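Local coordinates for exodeoxyribonuclease III (Archaeoglobus fulgidus, PDB 2VOA), which acts as an AP endonuclease, cutting DNA at abasic sites, probably with the help of magnesium or manganese ions, at residues Y117-K120 with L121-L124; A141-C144 with G145-V149; R174-K177 with K178-L182; D186-R189 with K190-N194; K238-A242 with E243-D247. The protein carries 1 engineered substitution. All coordinates share one frame; numbering follows the deposited sequence.

Interaction 1 (Y117-K120 with L121-L124)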
# COMPACT_ATOMS: atom_id res chain seq x y z
N TYR A 117 -5.27 -25.97 -17.31
CA TYR A 117 -4.09 -26.39 -18.10
C TYR A 117 -4.50 -26.79 -19.51
O TYR A 117 -3.84 -26.40 -20.46
CB TYR A 117 -3.30 -27.51 -17.42
CG TYR A 117 -1.97 -27.79 -18.12
CD1 TYR A 117 -0.96 -26.81 -18.16
CD2 TYR A 117 -1.73 -29.04 -18.70
CE1 TYR A 117 0.27 -27.06 -18.79
CE2 TYR A 117 -0.49 -29.31 -19.34
CZ TYR A 117 0.49 -28.33 -19.37
OH TYR A 117 1.68 -28.58 -19.99
N GLN A 118 -5.62 -27.50 -19.65
CA GLN A 118 -6.10 -27.85 -20.99
C GLN A 118 -6.45 -26.56 -21.75
O GLN A 118 -6.19 -26.44 -22.96
CB GLN A 118 -7.31 -28.78 -20.91
CG GLN A 118 -6.95 -30.18 -20.35
CD GLN A 118 -5.77 -30.80 -21.09
OE1 GLN A 118 -5.79 -30.92 -22.32
NE2 GLN A 118 -4.72 -31.17 -20.35
N TYR A 119 -7.03 -25.60 -21.05
CA TYR A 119 -7.33 -24.30 -21.67
C TYR A 119 -6.06 -23.57 -22.15
O TYR A 119 -6.03 -23.04 -23.27
CB TYR A 119 -8.18 -23.40 -20.74
CG TYR A 119 -8.66 -22.18 -21.48
CD1 TYR A 119 -9.68 -22.29 -22.44
CD2 TYR A 119 -8.05 -20.95 -21.30
CE1 TYR A 119 -10.11 -21.18 -23.16
CE2 TYR A 119 -8.47 -19.82 -22.01
CZ TYR A 119 -9.49 -19.96 -22.94
OH TYR A 119 -9.91 -18.86 -23.64
N LYS A 120 -5.00 -23.63 -21.35
CA LYS A 120 -3.69 -23.08 -21.74
C LYS A 120 -3.18 -23.74 -23.04
O LYS A 120 -2.72 -23.06 -23.98
CB LYS A 120 -2.67 -23.28 -20.61
CG LYS A 120 -1.24 -22.79 -20.95
CD LYS A 120 -0.33 -23.07 -19.76
CE LYS A 120 1.00 -22.39 -19.93
NZ LYS A 120 1.79 -22.41 -18.66
N LEU A 121 -3.24 -25.06 -23.09
CA LEU A 121 -2.76 -25.80 -24.28
C LEU A 121 -3.59 -25.41 -25.49
O LEU A 121 -3.05 -25.13 -26.56
CB LEU A 121 -2.76 -27.32 -24.06
CG LEU A 121 -1.86 -27.83 -22.92
CD1 LEU A 121 -2.00 -29.38 -22.75
CD2 LEU A 121 -0.40 -27.40 -23.14
N GLN A 122 -4.90 -25.36 -25.32
CA GLN A 122 -5.78 -24.95 -26.40
C GLN A 122 -5.48 -23.52 -26.87
O GLN A 122 -5.55 -23.22 -28.06
CB GLN A 122 -7.24 -25.12 -25.96
CG GLN A 122 -7.62 -26.58 -25.82
CD GLN A 122 -8.88 -26.80 -24.99
OE1 GLN A 122 -9.14 -27.91 -24.52
NE2 GLN A 122 -9.66 -25.75 -24.80
N TRP A 123 -5.13 -22.63 -25.92
CA TRP A 123 -4.83 -21.21 -26.21
C TRP A 123 -3.57 -21.11 -27.07
O TRP A 123 -3.55 -20.40 -28.07
CB TRP A 123 -4.60 -20.44 -24.92
CG TRP A 123 -5.03 -18.98 -24.97
CD1 TRP A 123 -6.29 -18.50 -24.70
CD2 TRP A 123 -4.23 -17.83 -25.31
NE1 TRP A 123 -6.31 -17.13 -24.84
CE2 TRP A 123 -5.07 -16.69 -25.21
CE3 TRP A 123 -2.88 -17.65 -25.69
CZ2 TRP A 123 -4.60 -15.37 -25.47
CZ3 TRP A 123 -2.42 -16.35 -25.93
CH2 TRP A 123 -3.28 -15.23 -25.82
N LEU A 124 -2.55 -21.89 -26.69
CA LEU A 124 -1.31 -21.94 -27.48
C LEU A 124 -1.54 -22.51 -28.89
O LEU A 124 -0.94 -22.04 -29.85
CB LEU A 124 -0.21 -22.71 -26.74
CG LEU A 124 0.38 -21.97 -25.52
CD1 LEU A 124 1.23 -22.97 -24.74
CD2 LEU A 124 1.19 -20.70 -25.93
O HOH W 1 -7.21 -30.09 -24.63
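One face of the Tyr117 ring carries Leu121, whose CG lies 4.1 Å above the ring plane and off towards the rim. The edge of the Trp123 indole meets the Tyr119 OH in its own plane. Both pairs are i to i+4 neighbours on helix 115-134, the helix of a beta-alpha-beta crossover between parallel strands 99-105 and 141-144. The backbone is regular: the four N-H groups of 121-124 each reach the carbonyl four residues back, as in Leu121 N to Tyr117 O at 3.0 Å. On the first pair, Leu121 CD1 approaches Tyr117 CE2 to 3.7 Å, while CD2 lies towards CZ and OH. With an alanine at Leu121 these CD1 and CD2 contacts are lost, which would probably open a gap beside that ring face. The tyrosine OH itself is held by His169 and by the backbone N of Ala172. On the second pair, the Tyr119 ring and the five-membered ring of Trp123 meet obliquely, with planes at 57° and CE2 of the tyrosine 3.7 Å from CD1 of the tryptophan. With CG opposite the backbone N (chi1 -171°), Tyr119 swings its ring towards the indole. Tyr119 OH and Trp123 NE1 share one acceptor, Asp87 OD2, which probably helps to set the rotation of both rings. Lys120 runs out fully extended, and its NZ hydrogen-bonds to the carbonyls of Gln108, Asn148 and Val166; Leu124 packs on Ala175 and Ile179 of helix 170-180. On the exposed side, a water donates to Gln118 OE1 at 2.8 Å and to Gln122 OE1 at 2.9 Å.

Interaction 2 (A141-C144 with G145-V149); sequences AVWC and GDMNV
Met147 lays its terminal methyl over one face of the Trp143 indole, a Met-aromatic contact at the point where strand 141-144 runs out into the loop carrying Asp146 and Asn148. The two side chains slant across each other. Met147 CE stands 3.3 Å above the ring plane, and its distance to the five-membered ring centroid is 3.6 Å, 25° off the normal, which is CH-pi geometry. The sulfur is placed differently: SD approaches the same ring obliquely and lies 3.7 Å from Trp143 CZ2. The bend at chi2 of Met147 (-47°) folds the chain back towards the strand and so brings CE, rather than CG, onto the ring. Trp143 NE1, 3.4 Å from Met147 CE, gives its hydrogen to Thr104 OG1 on the adjacent strand 99-105, which helps to set the indole's rotation; Phe184 meets the ring edge-to-face, and Ile179 and Leu180 of helix 170-180 also pack on it. Replacing Trp143 with an alanine would probably leave the Met147 methyl without its aromatic platform and Thr104 OG1 without this donor. Between the two side chains the backbone turns a corner at Gly145, whose phi of 149° would jam a CB against the Cys144 carbonyl oxygen, so glycine is called for. Beyond it lie Asp146 and Asn148, predicted metal-binding and catalytic residues of this DNase I-like fold; Asp146 OD2 hydrogen-bonds to Asn8 ND2. Its other oxygen, OD1, closes an Asx turn by accepting Asn148 N at 3.2 Å, on its anti side but tilted out of the carboxylate plane.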
# COMPACT_ATOMS: atom_id res chain seq x y z
N ALA A 141 7.93 -7.80 -37.37
CA ALA A 141 6.91 -8.03 -36.36
C ALA A 141 7.56 -8.54 -35.09
O ALA A 141 8.61 -9.21 -35.14
CB ALA A 141 5.86 -9.03 -36.85
N VAL A 142 6.96 -8.18 -33.96
CA VAL A 142 7.39 -8.66 -32.64
C VAL A 142 6.17 -9.22 -31.92
O VAL A 142 5.13 -8.56 -31.83
CB VAL A 142 8.09 -7.54 -31.78
CG1 VAL A 142 9.21 -6.86 -32.54
CG2 VAL A 142 7.11 -6.49 -31.25
N TRP A 143 6.31 -10.45 -31.42
CA TRP A 143 5.34 -11.05 -30.53
C TRP A 143 6.06 -11.03 -29.20
O TRP A 143 7.16 -11.59 -29.06
CB TRP A 143 4.97 -12.45 -31.02
CG TRP A 143 4.34 -13.34 -30.00
CD1 TRP A 143 3.44 -13.00 -29.02
CD2 TRP A 143 4.56 -14.75 -29.88
NE1 TRP A 143 3.10 -14.13 -28.28
CE2 TRP A 143 3.80 -15.20 -28.78
CE3 TRP A 143 5.37 -15.66 -30.57
CZ2 TRP A 143 3.81 -16.55 -28.36
CZ3 TRP A 143 5.40 -17.01 -30.14
CH2 TRP A 143 4.61 -17.43 -29.04
N CYS A 144 5.46 -10.27 -28.27
CA CYS A 144 5.95 -10.03 -26.89
C CYS A 144 5.00 -10.62 -25.87
O CYS A 144 3.82 -10.85 -26.18
CB CYS A 144 6.02 -8.54 -26.59
SG CYS A 144 7.30 -7.60 -27.42
N GLY A 145 5.49 -10.83 -24.65
CA GLY A 145 4.56 -11.00 -23.56
C GLY A 145 5.04 -11.89 -22.46
O GLY A 145 6.22 -12.28 -22.40
N ASP A 146 4.11 -12.17 -21.55
CA ASP A 146 4.34 -13.12 -20.52
C ASP A 146 3.70 -14.39 -21.03
O ASP A 146 2.47 -14.51 -21.05
CB ASP A 146 3.71 -12.67 -19.21
CG ASP A 146 3.98 -13.63 -18.06
OD1 ASP A 146 4.50 -14.76 -18.27
OD2 ASP A 146 3.62 -13.25 -16.92
N MET A 147 4.56 -15.30 -21.46
CA MET A 147 4.16 -16.55 -22.13
C MET A 147 3.77 -17.64 -21.15
O MET A 147 3.16 -18.64 -21.53
CB MET A 147 5.32 -17.03 -23.02
CG MET A 147 5.85 -15.98 -24.04
SD MET A 147 4.54 -15.14 -24.97
CE MET A 147 5.59 -14.12 -26.01
N ASN A 148 4.17 -17.48 -19.89
CA ASN A 148 4.01 -18.55 -18.89
C ASN A 148 4.53 -19.87 -19.43
O ASN A 148 4.01 -20.94 -19.15
CB ASN A 148 2.56 -18.64 -18.41
CG ASN A 148 2.21 -17.52 -17.44
OD1 ASN A 148 2.90 -17.33 -16.43
ND2 ASN A 148 1.17 -16.77 -17.75
N VAL A 149 5.62 -19.78 -20.18
CA VAL A 149 6.32 -20.98 -20.65
C VAL A 149 7.80 -20.68 -20.62
O VAL A 149 8.26 -19.69 -21.19
CB VAL A 149 5.92 -21.37 -22.10
CG1 VAL A 149 6.76 -22.58 -22.61
CG2 VAL A 149 4.43 -21.71 -22.19

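Interaction 3 (R174-K177 with K178-L182)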
# COMPACT_ATOMS: atom_id res chain seq x y z
N ARG A 174 6.09 -27.87 -25.72
CA ARG A 174 5.95 -28.30 -27.11
C ARG A 174 5.02 -27.34 -27.89
O ARG A 174 5.30 -26.98 -29.04
CB ARG A 174 5.42 -29.74 -27.18
CG ARG A 174 5.13 -30.20 -28.61
CD ARG A 174 4.59 -31.62 -28.71
NE ARG A 174 4.56 -32.01 -30.12
CZ ARG A 174 5.45 -32.80 -30.72
NH1 ARG A 174 6.47 -33.33 -30.05
NH2 ARG A 174 5.31 -33.07 -32.02
N ALA A 175 3.90 -26.95 -27.27
CA ALA A 175 2.93 -26.08 -27.93
C ALA A 175 3.50 -24.70 -28.21
O ALA A 175 3.26 -24.10 -29.25
CB ALA A 175 1.64 -25.98 -27.11
N TYR A 176 4.32 -24.21 -27.28
CA TYR A 176 4.94 -22.90 -27.42
C TYR A 176 6.00 -22.98 -28.52
O TYR A 176 6.03 -22.14 -29.44
CB TYR A 176 5.55 -22.51 -26.08
CG TYR A 176 6.29 -21.21 -26.07
CD1 TYR A 176 5.63 -20.00 -26.20
CD2 TYR A 176 7.69 -21.19 -25.93
CE1 TYR A 176 6.30 -18.80 -26.17
CE2 TYR A 176 8.39 -19.97 -25.89
CZ TYR A 176 7.70 -18.79 -26.02
OH TYR A 176 8.36 -17.59 -25.99
N LYS A 177 6.84 -24.00 -28.46
CA LYS A 177 7.89 -24.17 -29.48
C LYS A 177 7.32 -24.35 -30.89
O LYS A 177 7.94 -23.92 -31.86
CB LYS A 177 8.84 -25.28 -29.10
CG LYS A 177 9.64 -24.97 -27.83
CD LYS A 177 10.31 -26.25 -27.35
CE LYS A 177 11.60 -25.96 -26.68
NZ LYS A 177 12.64 -27.00 -27.05
N LYS A 178 6.14 -24.95 -31.00
CA LYS A 178 5.46 -25.07 -32.29
C LYS A 178 5.24 -23.70 -32.93
O LYS A 178 5.39 -23.53 -34.16
CB LYS A 178 4.13 -25.81 -32.09
CG LYS A 178 3.32 -26.01 -33.36
CD LYS A 178 1.97 -26.64 -33.04
CE LYS A 178 1.05 -26.63 -34.25
NZ LYS A 178 -0.10 -27.55 -34.13
N ILE A 179 4.91 -22.71 -32.11
CA ILE A 179 4.72 -21.33 -32.59
C ILE A 179 6.06 -20.73 -33.00
O ILE A 179 6.17 -20.11 -34.05
CB ILE A 179 4.05 -20.42 -31.55
CG1 ILE A 179 2.78 -21.09 -30.96
CG2 ILE A 179 3.69 -19.08 -32.19
CD1 ILE A 179 2.10 -20.30 -29.77
N LEU A 180 7.09 -20.90 -32.18
CA LEU A 180 8.43 -20.39 -32.54
C LEU A 180 8.87 -20.88 -33.92
O LEU A 180 9.53 -20.15 -34.68
CB LEU A 180 9.47 -20.82 -31.50
CG LEU A 180 9.33 -20.26 -30.08
CD1 LEU A 180 10.63 -20.47 -29.29
CD2 LEU A 180 8.94 -18.81 -30.09
N GLU A 181 8.52 -22.13 -34.24
CA GLU A 181 8.93 -22.76 -35.50
C GLU A 181 8.35 -22.07 -36.74
O GLU A 181 8.80 -22.33 -37.86
CB GLU A 181 8.54 -24.24 -35.50
CG GLU A 181 9.45 -25.13 -34.69
CD GLU A 181 8.92 -26.58 -34.61
OE1 GLU A 181 7.92 -26.92 -35.30
OE2 GLU A 181 9.50 -27.38 -33.84
N LEU A 182 7.35 -21.22 -36.53
CA LEU A 182 6.78 -20.42 -37.62
C LEU A 182 7.81 -19.42 -38.17
O LEU A 182 7.70 -18.96 -39.32
CB LEU A 182 5.54 -19.65 -37.15
CG LEU A 182 4.26 -20.45 -36.93
CD1 LEU A 182 3.18 -19.51 -36.38
CD2 LEU A 182 3.77 -21.09 -38.22
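Lys178 N bonds to Arg174 O at 2.9 Å, Leu180 N to Tyr176 O at 3.2 Å and Glu181 N to Lys177 O at 3.0 Å, the i to i+4 pattern of an alpha helix, except that Ile179 N bonds weakly to Tyr176 O, three residues back, so that this oxygen accepts twice. Among the side chains, the tyrosine and the leucine one turn on cross obliquely, Tyr176 CE2 lying 4.1 Å from Leu180 CD1, an ordinary van der Waals distance. A chi1 of 176° sets the Tyr176 ring opposite the backbone N and directs it towards Met147, Val149 and Pro151. Ile179 comes back over the preceding turn, its CG1 3.5 Å from Ala175 O. These residues belong to helix 170-180, which covers the sheet containing strands 141-144 and 218-222 in the DNase I-like fold and lies beside helix 115-134. Ile179 meets Leu127 and Leu131 of that helix, while Tyr176 and Leu180 both reach Leu221 of strand 218-222. The lysine ends find partners outside the turn: Lys177 NZ forms a salt bridge with Glu152, and Lys178, extended, pairs with Glu125 and makes a cation-pi contact with Tyr128.

Interaction 4 (D186-R189 with K190-N194)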
# COMPACT_ATOMS: atom_id res chain seq x y z
N ASP A 186 13.79 -15.99 -30.56
CA ASP A 186 13.75 -15.61 -29.13
C ASP A 186 15.03 -14.81 -28.95
O ASP A 186 16.11 -15.38 -28.74
CB ASP A 186 13.81 -16.89 -28.29
CG ASP A 186 13.55 -16.69 -26.80
OD1 ASP A 186 13.54 -15.56 -26.26
OD2 ASP A 186 13.34 -17.72 -26.12
N VAL A 187 14.93 -13.49 -29.09
CA VAL A 187 16.16 -12.68 -29.23
C VAL A 187 17.03 -12.68 -27.96
O VAL A 187 18.25 -12.49 -28.05
CB VAL A 187 15.86 -11.23 -29.77
CG1 VAL A 187 15.33 -11.31 -31.18
CG2 VAL A 187 14.90 -10.46 -28.82
N LEU A 188 16.41 -12.90 -26.80
CA LEU A 188 17.20 -13.05 -25.55
C LEU A 188 18.30 -14.09 -25.76
O LEU A 188 19.43 -13.89 -25.32
CB LEU A 188 16.31 -13.46 -24.37
CG LEU A 188 17.09 -13.63 -23.05
CD1 LEU A 188 17.83 -12.35 -22.66
CD2 LEU A 188 16.10 -14.10 -21.96
N ARG A 189 17.97 -15.18 -26.47
CA ARG A 189 18.95 -16.25 -26.73
C ARG A 189 19.85 -16.04 -27.96
O ARG A 189 20.90 -16.70 -28.09
CB ARG A 189 18.26 -17.63 -26.74
CG ARG A 189 17.43 -17.90 -25.49
CD ARG A 189 18.30 -17.73 -24.23
NE ARG A 189 17.59 -18.09 -23.02
CZ ARG A 189 18.06 -17.88 -21.81
NH1 ARG A 189 19.28 -17.34 -21.66
NH2 ARG A 189 17.35 -18.25 -20.76
N LYS A 190 19.50 -15.09 -28.83
CA LYS A 190 20.49 -14.62 -29.81
C LYS A 190 21.68 -13.94 -29.11
O LYS A 190 22.85 -14.17 -29.46
CB LYS A 190 19.82 -13.63 -30.77
CG LYS A 190 20.74 -13.15 -31.91
CD LYS A 190 20.12 -12.05 -32.79
CE LYS A 190 21.05 -11.80 -33.98
NZ LYS A 190 21.04 -10.37 -34.37
N ILE A 191 21.37 -13.12 -28.10
CA ILE A 191 22.37 -12.27 -27.45
C ILE A 191 23.03 -12.98 -26.26
O ILE A 191 24.23 -12.80 -26.02
CB ILE A 191 21.73 -10.92 -26.99
CG1 ILE A 191 21.10 -10.18 -28.17
CG2 ILE A 191 22.78 -10.00 -26.32
CD1 ILE A 191 22.06 -9.90 -29.38
N HIS A 192 22.21 -13.74 -25.53
CA HIS A 192 22.62 -14.39 -24.27
C HIS A 192 22.26 -15.87 -24.27
O HIS A 192 21.48 -16.32 -23.43
CB HIS A 192 21.96 -13.70 -23.08
CG HIS A 192 22.47 -12.32 -22.83
ND1 HIS A 192 23.73 -12.07 -22.31
CD2 HIS A 192 21.90 -11.12 -23.06
CE1 HIS A 192 23.90 -10.76 -22.21
NE2 HIS A 192 22.80 -10.16 -22.64
N PRO A 193 22.84 -16.62 -25.21
CA PRO A 193 22.54 -18.05 -25.24
C PRO A 193 23.05 -18.75 -23.97
O PRO A 193 24.10 -18.38 -23.42
CB PRO A 193 23.34 -18.56 -26.45
CG PRO A 193 24.48 -17.56 -26.59
CD PRO A 193 23.83 -16.25 -26.24
N ASN A 194 22.29 -19.75 -23.51
CA ASN A 194 22.76 -20.63 -22.42
C ASN A 194 23.25 -19.91 -21.16
O ASN A 194 24.28 -20.28 -20.58
CB ASN A 194 23.83 -21.58 -22.94
CG ASN A 194 23.30 -22.48 -24.03
OD1 ASN A 194 22.15 -22.89 -23.97
ND2 ASN A 194 24.10 -22.75 -25.03
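Arg189 reaches forward along the chain and binds the carbonyl of His192 through NH1, with NH1 to O at 3.0 Å and an N-H...O angle of 154°. The evidence for a well-formed bond is directional: the oxygen lies in the guanidinium plane, at its edge, and the nitrogen sits almost straight out from the carbonyl, the C=O...N angle being 172°. The arginine gets there by bending at chi2 (-56°), which turns the chain along the helix end and carries CD to 3.6 Å from His192 O. The same NH1 also donates to Glu195 O, and NH2 forms a salt bridge with Asp155, so the guanidinium has partners on two of its nitrogens. The backbone bonds come next. His192 N meets Leu188 O at 2.8 Å and Ile191 N meets Val187 O at 3.2 Å, while the bond from Lys190 N to Asp186 O is weak. His192 is the first residue to leave helical angles, and Pro193, with no N-H to give, places CB 3.5 Å from Arg189 O. Arg189 thus ties the last turn to the chain leaving it. His192 ND1 is hydrogen-bonded to Glu195 OE1. Leu188 CD1 packs across on His192 CD2 at 4.3 Å, and within 186-189 its CD2 covers one guanidinium face. The short helix 187-191 follows edge strand 185-186, and its apolar side faces both sheets: Val187 touches Ile220 and Ala222 of strand 218-222, Cys230 and Cys233 of 230-235, and Ala253 of 251-255, while Leu188 packs on Cys233 and Leu251.

Interaction 5 (K238-A242 with E243-D247); sequences KPRLA and EKPSD
Arg240 folds back over the loop that follows it, and its NE donates to Asp247 O at 3.0 Å. The bond is not straight: the N-H...O angle is 136°, and NE stands above the carbonyl plane, 53° out of it. From the guanidinium's own side the oxygen lies at the edge, somewhat tilted from the plane. Ser246 O takes a different place, over one face of the group and too poorly angled to NE for a hydrogen bond, although Arg240 CD comes within 3.1 Å of it. Two successive carbonyls thus bring their partial negative charge to a buried arginine, which probably favours its charge. Pro245 adds an apolar touch, with CG 3.7 Å from Arg240 NH1. The bend at chi2 (64°) turns the arginine towards these carbonyls, and NH2 is held by Tyr201 O, which probably helps to keep the guanidinium in place. Further out, Pro245 fills the inside of the turn between helix 238-241 and the loop: its CB lies 3.4 Å from Pro239 O and its CD 3.2 Å from Ala242 O. A water bridges the two segments, donating to Pro239 O and accepting from Ser246 N, both at 2.8 Å. Ser246 OG bonds to Asn8 O and to His248 N, and Pro239 rests on Ile18 and Trp22 of helix 16-26. The loop leads into the Ser-Asp-His sequence of the AP/ExoA family, in which Asp247 and His248 are predicted to bind magnesium, consistent with the nearest atom of this contact lying about 4 Å from the bound nucleic acid.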
# COMPACT_ATOMS: atom_id res chain seq x y z
N LYS A 238 16.92 -3.80 -11.91
CA LYS A 238 16.75 -2.62 -11.04
C LYS A 238 15.31 -2.40 -10.51
O LYS A 238 15.13 -2.25 -9.29
CB LYS A 238 17.32 -1.35 -11.70
CG LYS A 238 18.82 -1.38 -11.85
CD LYS A 238 19.35 -0.08 -12.45
CE LYS A 238 20.82 -0.23 -12.83
NZ LYS A 238 21.10 0.47 -14.13
N PRO A 239 14.29 -2.39 -11.40
CA PRO A 239 12.91 -2.26 -10.90
C PRO A 239 12.47 -3.40 -9.96
O PRO A 239 11.60 -3.18 -9.11
CB PRO A 239 12.04 -2.24 -12.17
CG PRO A 239 12.94 -2.50 -13.34
CD PRO A 239 14.37 -2.48 -12.87
N ARG A 240 13.08 -4.58 -10.11
CA ARG A 240 12.78 -5.73 -9.23
C ARG A 240 13.31 -5.58 -7.79
O ARG A 240 12.84 -6.23 -6.86
CB ARG A 240 13.26 -7.04 -9.88
CG ARG A 240 12.85 -8.32 -9.13
CD ARG A 240 11.33 -8.49 -9.12
NE ARG A 240 10.82 -9.69 -8.42
CZ ARG A 240 10.65 -9.77 -7.09
NH1 ARG A 240 11.03 -8.76 -6.31
NH2 ARG A 240 10.17 -10.87 -6.53
N LEU A 241 14.33 -4.74 -7.65
CA LEU A 241 14.94 -4.43 -6.36
C LEU A 241 14.36 -3.17 -5.71
O LEU A 241 14.65 -2.87 -4.53
CB LEU A 241 16.45 -4.25 -6.54
CG LEU A 241 17.24 -5.39 -7.19
CD1 LEU A 241 18.63 -4.91 -7.58
CD2 LEU A 241 17.37 -6.56 -6.23
N ALA A 242 13.56 -2.43 -6.46
CA ALA A 242 12.98 -1.19 -5.94
C ALA A 242 11.87 -1.49 -4.93
O ALA A 242 11.44 -2.65 -4.79
CB ALA A 242 12.46 -0.33 -7.08
N GLU A 243 11.39 -0.45 -4.24
CA GLU A 243 10.31 -0.61 -3.26
C GLU A 243 9.00 -0.95 -3.96
O GLU A 243 8.71 -0.41 -5.03
CB GLU A 243 10.18 0.63 -2.36
CG GLU A 243 11.15 0.59 -1.19
CD GLU A 243 10.83 -0.55 -0.23
OE1 GLU A 243 11.54 -1.59 -0.29
OE2 GLU A 243 9.85 -0.42 0.55
N LYS A 244 8.24 -1.86 -3.35
CA LYS A 244 6.98 -2.39 -3.91
C LYS A 244 7.13 -2.75 -5.40
O LYS A 244 6.46 -2.18 -6.27
CB LYS A 244 5.81 -1.43 -3.63
CG LYS A 244 5.41 -1.38 -2.15
CD LYS A 244 4.33 -0.33 -1.92
CE LYS A 244 3.67 -0.49 -0.57
NZ LYS A 244 2.35 0.23 -0.54
N PRO A 245 8.02 -3.71 -5.68
CA PRO A 245 8.29 -4.10 -7.07
C PRO A 245 7.23 -5.04 -7.62
O PRO A 245 6.55 -5.72 -6.84
CB PRO A 245 9.62 -4.84 -6.97
CG PRO A 245 9.58 -5.48 -5.59
CD PRO A 245 8.81 -4.49 -4.71
N SER A 246 7.12 -5.10 -8.95
CA SER A 246 6.44 -6.23 -9.60
C SER A 246 7.25 -7.49 -9.29
O SER A 246 8.44 -7.39 -9.00
CB SER A 246 6.43 -6.06 -11.12
OG SER A 246 5.67 -7.12 -11.70
N ASP A 247 6.63 -8.67 -9.37
CA ASP A 247 7.40 -9.91 -9.27
C ASP A 247 8.20 -10.22 -10.55
O ASP A 247 9.17 -10.97 -10.51
CB ASP A 247 6.55 -11.12 -8.81
CG ASP A 247 5.20 -11.23 -9.52
OD1 ASP A 247 4.92 -10.50 -10.51
OD2 ASP A 247 4.42 -12.12 -9.09
O HOH W 2 9.07 -3.66 -10.28

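Overall arrangement
From the N terminus the five contacts lie in series; each closes only a local turn, and none encloses or crosses another. Interaction 1, on helix 115-134, precedes interaction 2 at the end of strand 141-144, and the two touch at Lys120 and Leu124. Interaction 3, on helix 170-180, touches both, so 1 to 3 join two neighbouring helices to one sheet. Interaction 4 follows closely in sequence without otherwise touching interaction 3; it sits where strand 185-186 passes into helix 187-191, against both sheets. Interaction 5, before strand 251-255, lies on the far side of the chain's centre from interaction 3, their centres about 31 Å apart. Interactions 2 and 5 hold predicted metal-site residues.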